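PDB 6KXD: ketosynthase from Streptomyces sp. MSC090213JE08, which probably acts as the chain length factor paired with a ketosynthase subunit in the highly reducing type II polyketide synthase that makes ishigamide. Local coordinates for residues B[91-96]-B[160-165]; B[114-120]-B[199-205]; B[63-67]-B[228-232]; B[121-126]-B[206-212]. One frame throughout, in Å; residues are numbered along the deposited sequence.

Overall arrangement
All four contacts are buried, and all join parts of the N-terminal half of a thiolase-type fold. Interaction 2 lies within the sheet, two parallel neighbouring strands held by regular backbone bonds, with its centre about 9 Å from that of the chain. Interaction 1 packs two helices on that sheet, touching it through T161 on L201 and A91 on L118, and adds a salt bridge at its partly exposed side. Beyond the strand ends of interaction 2 the chain runs directly into interaction 4, where carboxylates, waters and helix caps replace the ladder. Interaction 3, about 11 Å from interaction 4 between centres, joins it through E206, F208, E231 and G232.

Interaction 1. Residues B[91-96]-B[160-165]; sequences ALVASD and ATAIRH
The H165 ring receives S95 OG and D96 OD1 at its edge, close to its plane, while R164 CG lies over one face, offset toward the rim. The R164 guanidinium is likewise met at its edge by the D96 carboxylate, the two planes being only 26° apart. These groups fasten helix 86-99 to helix 156-165 in the thiolase-type fold of the ketoacyl synthase family. The axes of the short segments cross at -43° and come within 9.7 Å, and across them L92, S95 and D96 meet T161, R164 and H165. R164, extended from CG to NE, reaches D96 side-on with two nitrogens: NE donates to OD1 at 2.8 Å and NH2 donates to OD2, which uses its syn lone pair. This two-point grip restrains the rotation of both planar groups. S95 OG stands between its backbone N and carbonyl carbon (chi1 70°), a position from which it donates to L92 O at 2.6 Å and accepts from H165 NE2 at 2.8 Å. The hydroxyl thus relays the imidazole to a backbone carbonyl, and L92 O also takes the helical bond from D96 N. Deeper in, S95 CB packs on T161 CG2 at 3.6 Å, while T161 OG1 turns to A157 O within its own helix. L76 of helix 72-76 touches both L92 and R164. L92 works chiefly through CD2, which lies 3.6 Å from T161 N and 3.8 Å from A160 CB.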
loop_
_atom_site.group_PDB
_atom_site.type_symbol
_atom_site.label_atom_id
_atom_site.label_comp_id
_atom_site.label_asym_id
_atom_site.label_seq_id
_atom_site.Cartn_x
_atom_site.Cartn_y
_atom_site.Cartn_z
ATOM N N ALA B 91 4.276 -0.259 15.848
ATOM C CA ALA B 91 3.179 0.573 15.412
ATOM C C ALA B 91 2.189 0.722 16.557
ATOM O O ALA B 91 1.661 1.831 16.797
ATOM C CB ALA B 91 2.482 0.008 14.213
ATOM N N LEU B 92 1.927 -0.394 17.254
ATOM C CA LEU B 92 0.867 -0.345 18.313
ATOM C C LEU B 92 1.337 0.531 19.466
ATOM O O LEU B 92 0.540 1.330 19.960
ATOM C CB LEU B 92 0.499 -1.733 18.819
ATOM C CG LEU B 92 -0.197 -2.624 17.794
ATOM C CD1 LEU B 92 -0.584 -3.972 18.393
ATOM C CD2 LEU B 92 -1.398 -1.955 17.191
ATOM N N VAL B 93 2.591 0.357 19.858
ATOM C CA VAL B 93 3.128 1.130 20.951
ATOM C C VAL B 93 3.142 2.595 20.527
ATOM O O VAL B 93 2.729 3.453 21.263
ATOM C CB VAL B 93 4.508 0.657 21.404
ATOM C CG1 VAL B 93 5.059 1.620 22.466
ATOM C CG2 VAL B 93 4.447 -0.752 21.960
ATOM N N ALA B 94 3.477 2.850 19.270
ATOM C CA ALA B 94 3.482 4.220 18.843
ATOM C C ALA B 94 2.061 4.791 18.875
ATOM O O ALA B 94 1.864 5.973 19.203
ATOM C CB ALA B 94 4.101 4.352 17.477
ATOM N N SER B 95 1.063 3.968 18.493
ATOM C CA SER B 95 -0.317 4.421 18.423
ATOM C C SER B 95 -0.793 4.851 19.807
ATOM O O SER B 95 -1.569 5.768 19.883
ATOM C CB SER B 95 -1.269 3.426 17.803
ATOM O OG SER B 95 -1.495 2.293 18.602
ATOM N N ASP B 96 -0.405 4.090 20.818
ATOM C CA ASP B 96 -0.746 4.393 22.199
ATOM C C ASP B 96 -0.153 5.739 22.624
ATOM O O ASP B 96 -0.848 6.537 23.261
ATOM C CB ASP B 96 -0.238 3.309 23.134
ATOM C CG ASP B 96 -1.133 2.083 23.169
ATOM O OD1 ASP B 96 -2.053 2.000 22.329
ATOM O OD2 ASP B 96 -0.856 1.211 24.012
ATOM N N ALA B 160 -4.145 -3.698 12.838
ATOM C CA ALA B 160 -4.008 -3.931 14.283
ATOM C C ALA B 160 -4.248 -2.631 15.057
ATOM O O ALA B 160 -4.864 -2.644 16.150
ATOM C CB ALA B 160 -2.676 -4.504 14.658
ATOM N N THR B 161 -3.716 -1.530 14.532
ATOM C CA THR B 161 -3.894 -0.218 15.179
ATOM C C THR B 161 -5.381 0.077 15.276
ATOM O O THR B 161 -5.878 0.540 16.314
ATOM C CB THR B 161 -3.129 0.850 14.396
ATOM O OG1 THR B 161 -1.765 0.462 14.355
ATOM C CG2 THR B 161 -3.242 2.221 15.006
ATOM N N ALA B 162 -6.098 -0.216 14.201
ATOM C CA ALA B 162 -7.550 0.027 14.130
ATOM C C ALA B 162 -8.305 -0.872 15.096
ATOM O O ALA B 162 -9.255 -0.386 15.741
ATOM C CB ALA B 162 -8.031 -0.151 12.731
ATOM N N ILE B 163 -7.871 -2.130 15.223
ATOM C CA ILE B 163 -8.521 -3.069 16.162
ATOM C C ILE B 163 -8.297 -2.520 17.561
ATOM O O ILE B 163 -9.224 -2.413 18.334
ATOM C CB ILE B 163 -7.984 -4.500 16.029
ATOM C CG1 ILE B 163 -8.464 -5.108 14.708
ATOM C CG2 ILE B 163 -8.341 -5.385 17.229
ATOM C CD1 ILE B 163 -7.662 -6.305 14.311
ATOM N N ARG B 164 -7.044 -2.142 17.830
ATOM C CA ARG B 164 -6.627 -1.704 19.139
ATOM C C ARG B 164 -7.422 -0.465 19.602
ATOM O O ARG B 164 -7.793 -0.420 20.738
ATOM C CB ARG B 164 -5.133 -1.412 19.158
ATOM C CG ARG B 164 -4.615 -1.055 20.540
ATOM C CD ARG B 164 -3.113 -0.979 20.529
ATOM N NE ARG B 164 -2.568 -0.750 21.850
ATOM C CZ ARG B 164 -2.379 -1.692 22.726
ATOM N NH1 ARG B 164 -2.807 -2.916 22.449
ATOM N NH2 ARG B 164 -1.839 -1.409 23.889
ATOM N N HIS B 165 -7.668 0.514 18.721
ATOM C CA HIS B 165 -8.240 1.795 19.092
ATOM C C HIS B 165 -9.638 1.983 18.525
ATOM O O HIS B 165 -10.124 3.130 18.457
ATOM C CB HIS B 165 -7.327 2.923 18.643
ATOM C CG HIS B 165 -6.033 2.850 19.353
ATOM N ND1 HIS B 165 -5.918 3.101 20.734
ATOM C CD2 HIS B 165 -4.811 2.520 18.910
ATOM C CE1 HIS B 165 -4.670 2.917 21.089
ATOM N NE2 HIS B 165 -3.963 2.526 19.980
#

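Interaction 2. Residues B[114-120]-B[199-205]; sequences TGVVLGI and KYLVGSA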
loop_
_atom_site.group_PDB
_atom_site.type_symbol
_atom_site.label_atom_id
_atom_site.label_comp_id
_atom_site.label_asym_id
_atom_site.label_seq_id
_atom_site.Cartn_x
_atom_site.Cartn_y
_atom_site.Cartn_z
ATOM N N THR B 114 -11.808 8.999 11.580
ATOM C CA THR B 114 -10.389 8.995 11.827
ATOM C C THR B 114 -9.747 7.939 10.928
ATOM O O THR B 114 -10.023 6.773 11.061
ATOM C CB THR B 114 -9.985 8.674 13.260
ATOM O OG1 THR B 114 -10.626 9.615 14.133
ATOM C CG2 THR B 114 -8.491 8.771 13.458
ATOM N N GLY B 115 -8.888 8.405 10.041
ATOM C CA GLY B 115 -8.167 7.516 9.146
ATOM C C GLY B 115 -6.870 7.018 9.758
ATOM O O GLY B 115 -6.261 7.643 10.700
ATOM N N VAL B 116 -6.355 5.913 9.193
ATOM C CA VAL B 116 -5.063 5.412 9.543
ATOM C C VAL B 116 -4.325 5.158 8.242
ATOM O O VAL B 116 -4.905 4.470 7.389
ATOM C CB VAL B 116 -5.132 4.078 10.317
ATOM C CG1 VAL B 116 -3.736 3.494 10.512
ATOM C CG2 VAL B 116 -5.836 4.252 11.655
ATOM N N VAL B 117 -3.114 5.719 8.101
ATOM C CA VAL B 117 -2.264 5.298 6.973
ATOM C C VAL B 117 -0.829 5.128 7.472
ATOM O O VAL B 117 -0.258 6.042 8.070
ATOM C CB VAL B 117 -2.359 6.238 5.763
ATOM C CG1 VAL B 117 -2.032 7.682 6.082
ATOM C CG2 VAL B 117 -1.489 5.717 4.623
ATOM N N LEU B 118 -0.253 3.924 7.238
ATOM C CA LEU B 118 1.050 3.576 7.660
ATOM C C LEU B 118 1.923 3.262 6.441
ATOM O O LEU B 118 1.496 2.521 5.587
ATOM C CB LEU B 118 0.992 2.357 8.563
ATOM C CG LEU B 118 2.286 2.017 9.295
ATOM C CD1 LEU B 118 2.680 3.078 10.324
ATOM C CD2 LEU B 118 2.173 0.659 9.988
ATOM N N GLY B 119 3.105 3.865 6.383
ATOM C CA GLY B 119 4.107 3.496 5.363
ATOM C C GLY B 119 5.052 2.397 5.863
ATOM O O GLY B 119 5.478 2.323 7.041
ATOM N N ILE B 120 5.424 1.518 4.931
ATOM C CA ILE B 120 6.286 0.380 5.212
ATOM C C ILE B 120 7.254 0.255 4.036
ATOM O O ILE B 120 7.097 0.968 3.063
ATOM C CB ILE B 120 5.479 -0.919 5.360
ATOM C CG1 ILE B 120 4.683 -1.238 4.094
ATOM C CG2 ILE B 120 4.602 -0.843 6.597
ATOM C CD1 ILE B 120 4.022 -2.627 4.055
ATOM N N LYS B 199 -9.686 13.361 10.697
ATOM C CA LYS B 199 -8.432 13.237 11.383
ATOM C C LYS B 199 -7.729 11.983 10.838
ATOM O O LYS B 199 -8.365 11.057 10.349
ATOM C CB LYS B 199 -8.574 13.005 12.885
ATOM C CG LYS B 199 -9.205 14.109 13.706
ATOM C CD LYS B 199 -9.003 13.851 15.188
ATOM C CE LYS B 199 -10.179 14.303 16.026
ATOM N NZ LYS B 199 -11.398 13.535 15.647
ATOM N N TYR B 200 -6.410 11.971 10.948
ATOM C CA TYR B 200 -5.614 10.879 10.435
ATOM C C TYR B 200 -4.474 10.600 11.372
ATOM O O TYR B 200 -3.822 11.523 11.862
ATOM C CB TYR B 200 -4.999 11.176 9.068
ATOM C CG TYR B 200 -5.516 10.292 7.979
ATOM C CD1 TYR B 200 -5.063 8.973 7.819
ATOM C CD2 TYR B 200 -6.478 10.760 7.117
ATOM C CE1 TYR B 200 -5.571 8.168 6.810
ATOM C CE2 TYR B 200 -6.986 9.973 6.100
ATOM C CZ TYR B 200 -6.521 8.677 5.938
ATOM O OH TYR B 200 -7.096 7.964 4.937
ATOM N N LEU B 201 -4.252 9.307 11.612
ATOM C CA LEU B 201 -3.041 8.780 12.184
ATOM C C LEU B 201 -2.164 8.420 11.002
ATOM O O LEU B 201 -2.590 7.649 10.185
ATOM C CB LEU B 201 -3.301 7.496 12.950
ATOM C CG LEU B 201 -3.765 7.552 14.385
ATOM C CD1 LEU B 201 -5.248 7.715 14.419
ATOM C CD2 LEU B 201 -3.363 6.260 15.097
ATOM N N VAL B 202 -1.018 9.077 10.880
ATOM C CA VAL B 202 -0.201 8.949 9.685
ATOM C C VAL B 202 1.178 8.599 10.190
ATOM O O VAL B 202 1.723 9.301 11.082
ATOM C CB VAL B 202 -0.053 10.263 8.904
ATOM C CG1 VAL B 202 0.808 10.081 7.643
ATOM C CG2 VAL B 202 -1.386 10.866 8.560
ATOM N N GLY B 203 1.833 7.643 9.537
ATOM C CA GLY B 203 3.198 7.481 9.939
ATOM C C GLY B 203 3.818 6.347 9.199
ATOM O O GLY B 203 3.278 5.945 8.159
ATOM N N SER B 204 4.933 5.865 9.725
ATOM C CA SER B 204 5.580 4.799 9.016
ATOM C C SER B 204 6.406 4.019 10.010
ATOM O O SER B 204 6.699 4.530 11.114
ATOM C CB SER B 204 6.333 5.405 7.850
ATOM O OG SER B 204 7.391 6.250 8.289
ATOM N N ALA B 205 6.830 2.787 9.633
ATOM C CA ALA B 205 7.427 1.908 10.615
ATOM C C ALA B 205 8.343 0.906 9.936
ATOM O O ALA B 205 8.010 0.446 8.861
ATOM C CB ALA B 205 6.367 1.180 11.387
HETATM O O HOH W 1 -12.052 11.858 13.219
HETATM O O HOH W 2 -6.447 5.373 5.254
#
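G115 N donates to K199 O at 2.7 Å, starting a parallel ladder that continues to A205 N and G119 O. Six backbone bonds alternate along it, the signature of regular parallel pairing, and the axes of the two strand segments are 22° apart. Between them, CA-H...O contacts such as T114 CA to K199 O, 3.2 Å, supplement these bonds. Where G115 has no side chain, the Y200 ring lies down over the strand: G115 CA stands 3.6 Å from the ring centroid and 14° off its normal, a CH-pi contact over the face. V117 CG1, set between its backbone N and carbonyl carbon (chi1 56°), approaches the same ring obliquely, 3.6 Å from Y200 CE1. Water 2, in the ring plane, then ties Y200 OH (2.7 Å) to V116 O (2.8 Å), so the ring is held by a face and by its hydroxyl. Toward the C-terminal end, L118 CD1 folds over the other strand and touches S204 CA at 3.6 Å. S204 OG itself bonds A330 O and S334 OG. Strand 171-174 pairs with 114-119, and strand 229-240 runs antiparallel beside 199-206. Helix 180-193 packs on Y200 and V202, whereas L118 and L201 face A91 and T161 of helices 86-99 and 156-165; I120 packs on T167 of the neighbouring subunit.

Interaction 3. Residues B[63-67]-B[228-232]; sequences DVCTV and LLGEG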
loop_
_atom_site.group_PDB
_atom_site.type_symbol
_atom_site.label_atom_id
_atom_site.label_comp_id
_atom_site.label_asym_id
_atom_site.label_seq_id
_atom_site.Cartn_x
_atom_site.Cartn_y
_atom_site.Cartn_z
ATOM N N ASP B 63 26.616 -4.093 14.824
ATOM C CA ASP B 63 26.150 -2.827 15.305
ATOM C C ASP B 63 24.733 -2.591 14.752
ATOM O O ASP B 63 24.499 -2.754 13.551
ATOM C CB ASP B 63 27.131 -1.732 14.906
ATOM C CG ASP B 63 28.414 -1.775 15.730
ATOM O OD1 ASP B 63 28.371 -2.341 16.838
ATOM O OD2 ASP B 63 29.417 -1.199 15.282
ATOM N N VAL B 64 23.809 -2.232 15.651
ATOM C CA VAL B 64 22.403 -2.011 15.296
ATOM C C VAL B 64 21.833 -0.873 16.146
ATOM O O VAL B 64 22.217 -0.639 17.301
ATOM C CB VAL B 64 21.544 -3.284 15.434
ATOM C CG1 VAL B 64 21.999 -4.406 14.514
ATOM C CG2 VAL B 64 21.447 -3.774 16.865
ATOM N N CYS B 65 20.837 -0.195 15.570
ATOM C CA CYS B 65 20.112 0.810 16.257
ATOM C C CYS B 65 18.700 0.289 16.516
ATOM O O CYS B 65 17.737 0.656 15.824
ATOM C CB CYS B 65 20.091 2.123 15.487
ATOM S SG CYS B 65 21.750 2.749 15.115
ATOM N N THR B 66 18.605 -0.598 17.504
ATOM C CA THR B 66 17.340 -1.148 17.912
ATOM C C THR B 66 16.713 -0.193 18.930
ATOM O O THR B 66 17.386 0.666 19.544
ATOM C CB THR B 66 17.502 -2.555 18.518
ATOM O OG1 THR B 66 18.646 -2.472 19.355
ATOM C CG2 THR B 66 17.681 -3.663 17.502
ATOM N N VAL B 67 15.414 -0.382 19.132
ATOM C CA VAL B 67 14.701 0.291 20.189
ATOM C C VAL B 67 15.171 -0.318 21.511
ATOM O O VAL B 67 14.953 -1.484 21.724
ATOM C CB VAL B 67 13.176 0.144 20.051
ATOM C CG1 VAL B 67 12.466 0.916 21.120
ATOM C CG2 VAL B 67 12.682 0.616 18.701
ATOM N N LEU B 228 24.492 0.459 8.916
ATOM C CA LEU B 228 23.937 0.610 10.236
ATOM C C LEU B 228 22.407 0.709 10.097
ATOM O O LEU B 228 21.907 1.659 9.493
ATOM C CB LEU B 228 24.486 1.872 10.892
ATOM C CG LEU B 228 24.060 2.037 12.341
ATOM C CD1 LEU B 228 24.327 0.757 13.127
ATOM C CD2 LEU B 228 24.717 3.243 12.999
ATOM N N LEU B 229 21.689 -0.263 10.652
ATOM C CA LEU B 229 20.228 -0.312 10.471
ATOM C C LEU B 229 19.566 0.059 11.795
ATOM O O LEU B 229 19.990 -0.368 12.855
ATOM C CB LEU B 229 19.811 -1.715 10.036
ATOM C CG LEU B 229 20.262 -2.107 8.630
ATOM C CD1 LEU B 229 19.959 -3.566 8.346
ATOM C CD2 LEU B 229 19.599 -1.203 7.589
ATOM N N GLY B 230 18.471 0.796 11.665
ATOM C CA GLY B 230 17.649 1.179 12.792
ATOM C C GLY B 230 16.233 0.707 12.570
ATOM O O GLY B 230 15.895 0.007 11.593
ATOM N N GLU B 231 15.383 1.059 13.516
ATOM C CA GLU B 231 14.042 0.608 13.430
ATOM C C GLU B 231 13.162 1.571 14.215
ATOM O O GLU B 231 13.627 2.330 15.080
ATOM C CB GLU B 231 13.916 -0.805 13.999
ATOM C CG GLU B 231 14.282 -0.866 15.460
ATOM C CD GLU B 231 13.864 -2.129 16.212
ATOM O OE1 GLU B 231 13.170 -2.955 15.621
ATOM O OE2 GLU B 231 14.247 -2.274 17.391
ATOM N N GLY B 232 11.870 1.383 14.034
ATOM C CA GLY B 232 10.939 1.916 14.893
ATOM C C GLY B 232 9.715 2.389 14.148
ATOM O O GLY B 232 9.429 1.973 13.026
#
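C65 and L229 meet where the start of strand 229-240 runs alongside the short strand around 63-65, a loosely paired, parallel addition to the strands of the thiolase-type fold. The end-to-end directions of the two segments are 9° apart, yet the pairing is irregular. Its firm backbone bond is C65 N to L229 O, 2.8 Å with an N-H...O angle of 166°; the carbonyl oxygen of the same cysteine, C65 O, receives a CA-H...O contact from G230 CA at 3.1 Å. Farther along, a side chain takes over the role of a backbone acceptor. E231 CG lies between its own N and carbonyl carbon, and the chain beyond it is extended, which carries the carboxylate across to V67 N. E231 OE2 accepts that N-H at 2.8 Å on its anti lone pair, and the same oxygen forms a salt bridge with R86. Since E231 OE1 accepts from F208 N, both oxygens are engaged and the carboxylate is fixed in place. At the opposite end L228 splits its two branches, CD1 resting 3.5 Å from D63 O and CD2 3.7 Å from C65 SG. D63 directs its carboxylate to K51. Strand 50-51 pairs antiparallel with 63-65, helix 86-99 touches V67 and E231 through L90, helix 210-219 packs on L229, and G232 is bonded to E206 at the end of strand 199-206.

Interaction 4. Residues B[121-126]-B[206-212]; sequences TMGSLE and EEFSAAH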
loop_
_atom_site.group_PDB
_atom_site.type_symbol
_atom_site.label_atom_id
_atom_site.label_comp_id
_atom_site.label_asym_id
_atom_site.label_seq_id
_atom_site.Cartn_x
_atom_site.Cartn_y
_atom_site.Cartn_z
ATOM N N THR B 121 8.218 -0.655 4.190
ATOM C CA THR B 121 9.110 -1.085 3.105
ATOM C C THR B 121 8.520 -2.364 2.515
ATOM O O THR B 121 8.045 -2.433 1.364
ATOM C CB THR B 121 10.541 -1.267 3.606
ATOM O OG1 THR B 121 11.056 -0.069 4.171
ATOM C CG2 THR B 121 11.478 -1.702 2.504
ATOM N N MET B 122 8.465 -3.395 3.355
ATOM C CA MET B 122 7.939 -4.643 2.897
ATOM C C MET B 122 7.425 -5.429 4.085
ATOM O O MET B 122 7.457 -6.646 4.099
ATOM C CB MET B 122 9.051 -5.424 2.186
ATOM C CG MET B 122 8.561 -6.548 1.327
ATOM S SD MET B 122 7.181 -6.119 0.309
ATOM C CE MET B 122 6.797 -7.702 -0.442
ATOM N N GLY B 123 6.833 -4.720 5.047
ATOM C CA GLY B 123 6.222 -5.394 6.192
ATOM C C GLY B 123 7.244 -6.108 7.079
ATOM O O GLY B 123 8.411 -5.710 7.237
ATOM N N SER B 124 6.778 -7.176 7.746
ATOM C CA SER B 124 7.642 -7.936 8.604
ATOM C C SER B 124 8.347 -8.964 7.727
ATOM O O SER B 124 7.775 -9.990 7.368
ATOM C CB SER B 124 6.926 -8.651 9.708
ATOM O OG SER B 124 7.870 -9.417 10.442
ATOM N N LEU B 125 9.568 -8.655 7.320
ATOM C CA LEU B 125 10.326 -9.680 6.613
ATOM C C LEU B 125 10.680 -10.821 7.569
ATOM O O LEU B 125 10.919 -11.912 7.109
ATOM C CB LEU B 125 11.584 -9.073 6.023
ATOM C CG LEU B 125 11.286 -8.133 4.878
ATOM C CD1 LEU B 125 12.465 -7.173 4.635
ATOM C CD2 LEU B 125 10.904 -8.924 3.644
ATOM N N GLU B 126 10.716 -10.560 8.873
ATOM C CA GLU B 126 10.930 -11.637 9.831
ATOM C C GLU B 126 9.780 -12.655 9.728
ATOM O O GLU B 126 10.013 -13.880 9.698
ATOM C CB GLU B 126 11.040 -11.125 11.256
ATOM C CG GLU B 126 11.232 -12.248 12.275
ATOM C CD GLU B 126 11.462 -11.766 13.689
ATOM O OE1 GLU B 126 11.073 -10.632 14.004
ATOM O OE2 GLU B 126 12.027 -12.533 14.473
ATOM N N GLU B 206 9.403 0.529 10.652
ATOM C CA GLU B 206 10.289 -0.493 10.168
ATOM C C GLU B 206 10.802 -1.285 11.355
ATOM O O GLU B 206 11.232 -0.714 12.324
ATOM C CB GLU B 206 11.480 0.180 9.491
ATOM C CG GLU B 206 12.406 -0.763 8.732
ATOM C CD GLU B 206 11.948 -1.184 7.341
ATOM O OE1 GLU B 206 11.433 -0.332 6.579
ATOM O OE2 GLU B 206 12.036 -2.396 7.043
ATOM N N GLU B 207 10.683 -2.603 11.299
ATOM C CA GLU B 207 11.222 -3.410 12.355
ATOM C C GLU B 207 12.669 -3.774 12.004
ATOM O O GLU B 207 13.038 -3.883 10.848
ATOM C CB GLU B 207 10.407 -4.683 12.562
ATOM C CG GLU B 207 10.609 -5.679 11.435
ATOM C CD GLU B 207 9.822 -6.974 11.517
ATOM O OE1 GLU B 207 8.942 -7.096 12.420
ATOM O OE2 GLU B 207 10.031 -7.811 10.636
ATOM N N PHE B 208 13.472 -3.954 13.039
ATOM C CA PHE B 208 14.753 -4.604 12.873
ATOM C C PHE B 208 14.521 -6.131 12.887
ATOM O O PHE B 208 13.759 -6.651 13.686
ATOM C CB PHE B 208 15.766 -4.179 13.936
ATOM C CG PHE B 208 17.108 -4.783 13.613
ATOM C CD1 PHE B 208 17.968 -4.157 12.728
ATOM C CD2 PHE B 208 17.429 -6.056 14.053
ATOM C CE1 PHE B 208 19.161 -4.764 12.360
ATOM C CE2 PHE B 208 18.613 -6.668 13.665
ATOM C CZ PHE B 208 19.482 -6.007 12.841
ATOM N N SER B 209 15.105 -6.834 11.920
ATOM C CA SER B 209 15.031 -8.289 11.857
ATOM C C SER B 209 16.293 -8.777 11.173
ATOM O O SER B 209 16.851 -8.064 10.346
ATOM C CB SER B 209 13.833 -8.834 11.122
ATOM O OG SER B 209 13.879 -8.556 9.728
ATOM N N ALA B 210 16.743 -9.970 11.566
ATOM C CA ALA B 210 17.889 -10.597 10.875
ATOM C C ALA B 210 17.585 -10.706 9.372
ATOM O O ALA B 210 18.462 -10.476 8.514
ATOM C CB ALA B 210 18.197 -11.956 11.491
ATOM N N ALA B 211 16.329 -10.953 9.004
ATOM C CA ALA B 211 16.015 -11.077 7.598
ATOM C C ALA B 211 16.281 -9.761 6.853
ATOM O O ALA B 211 17.030 -9.696 5.818
ATOM C CB ALA B 211 14.611 -11.574 7.419
ATOM N N HIS B 212 15.669 -8.701 7.369
ATOM C CA HIS B 212 15.883 -7.337 6.880
ATOM C C HIS B 212 17.374 -7.015 6.781
ATOM O O HIS B 212 17.828 -6.530 5.745
ATOM C CB HIS B 212 15.168 -6.348 7.791
ATOM C CG HIS B 212 15.253 -4.953 7.297
ATOM N ND1 HIS B 212 15.801 -3.954 8.048
ATOM C CD2 HIS B 212 14.929 -4.425 6.107
ATOM C CE1 HIS B 212 15.771 -2.841 7.346
ATOM N NE2 HIS B 212 15.252 -3.105 6.153
HETATM O O HOH W 3 8.426 -1.541 7.003
HETATM O O HOH W 4 10.013 -4.106 5.605
HETATM O O HOH W 5 9.565 -3.705 8.703
HETATM O O HOH W 6 11.833 -7.148 8.863
HETATM O O HOH W 7 8.869 -9.494 13.609
#
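E207 reaches S124 and E126 with its carboxylate. From CB, which points toward segment 121-126, CG leaves between the backbone N and the carbonyl carbon (chi1 72°), and the extended remainder brings CD to 3.3 Å from S124 OG. OE2 then accepts from S124 OG at 2.7 Å, on the syn side though 18° out of the carboxylate plane, and takes a weak bond from E126 N at 3.3 Å. Water 6 also donates to OE2 and links it to S209 OG. The other oxygen, OE1, accepts from L87 N and from water 7, which donates as well to E126 OE1; this shared water lies between two carboxylates whose OE1 atoms are 4.4 Å apart, and may ease their mutual repulsion. The carboxylate therefore sits at the N-terminus of helix 125-137, where the helix dipole probably favours its negative charge. S124 is the N-cap there, its OG accepting from N127 N. S209 plays the same part for helix 210-219, OG accepting from H212 N at 3.0 Å. Between the two helix starts L125 CB meets A211 CB at 4.2 Å, while L125 CD1 comes to the H212 ring edge. E206 OE1 accepts from A330 N; its very short contact with T121 OG1 is doubtful. Both segments continue the parallel strands 114-119 and 199-206 into these helices, and T121, M122 and L125 pack on N144 and I119 of the neighbouring subunit.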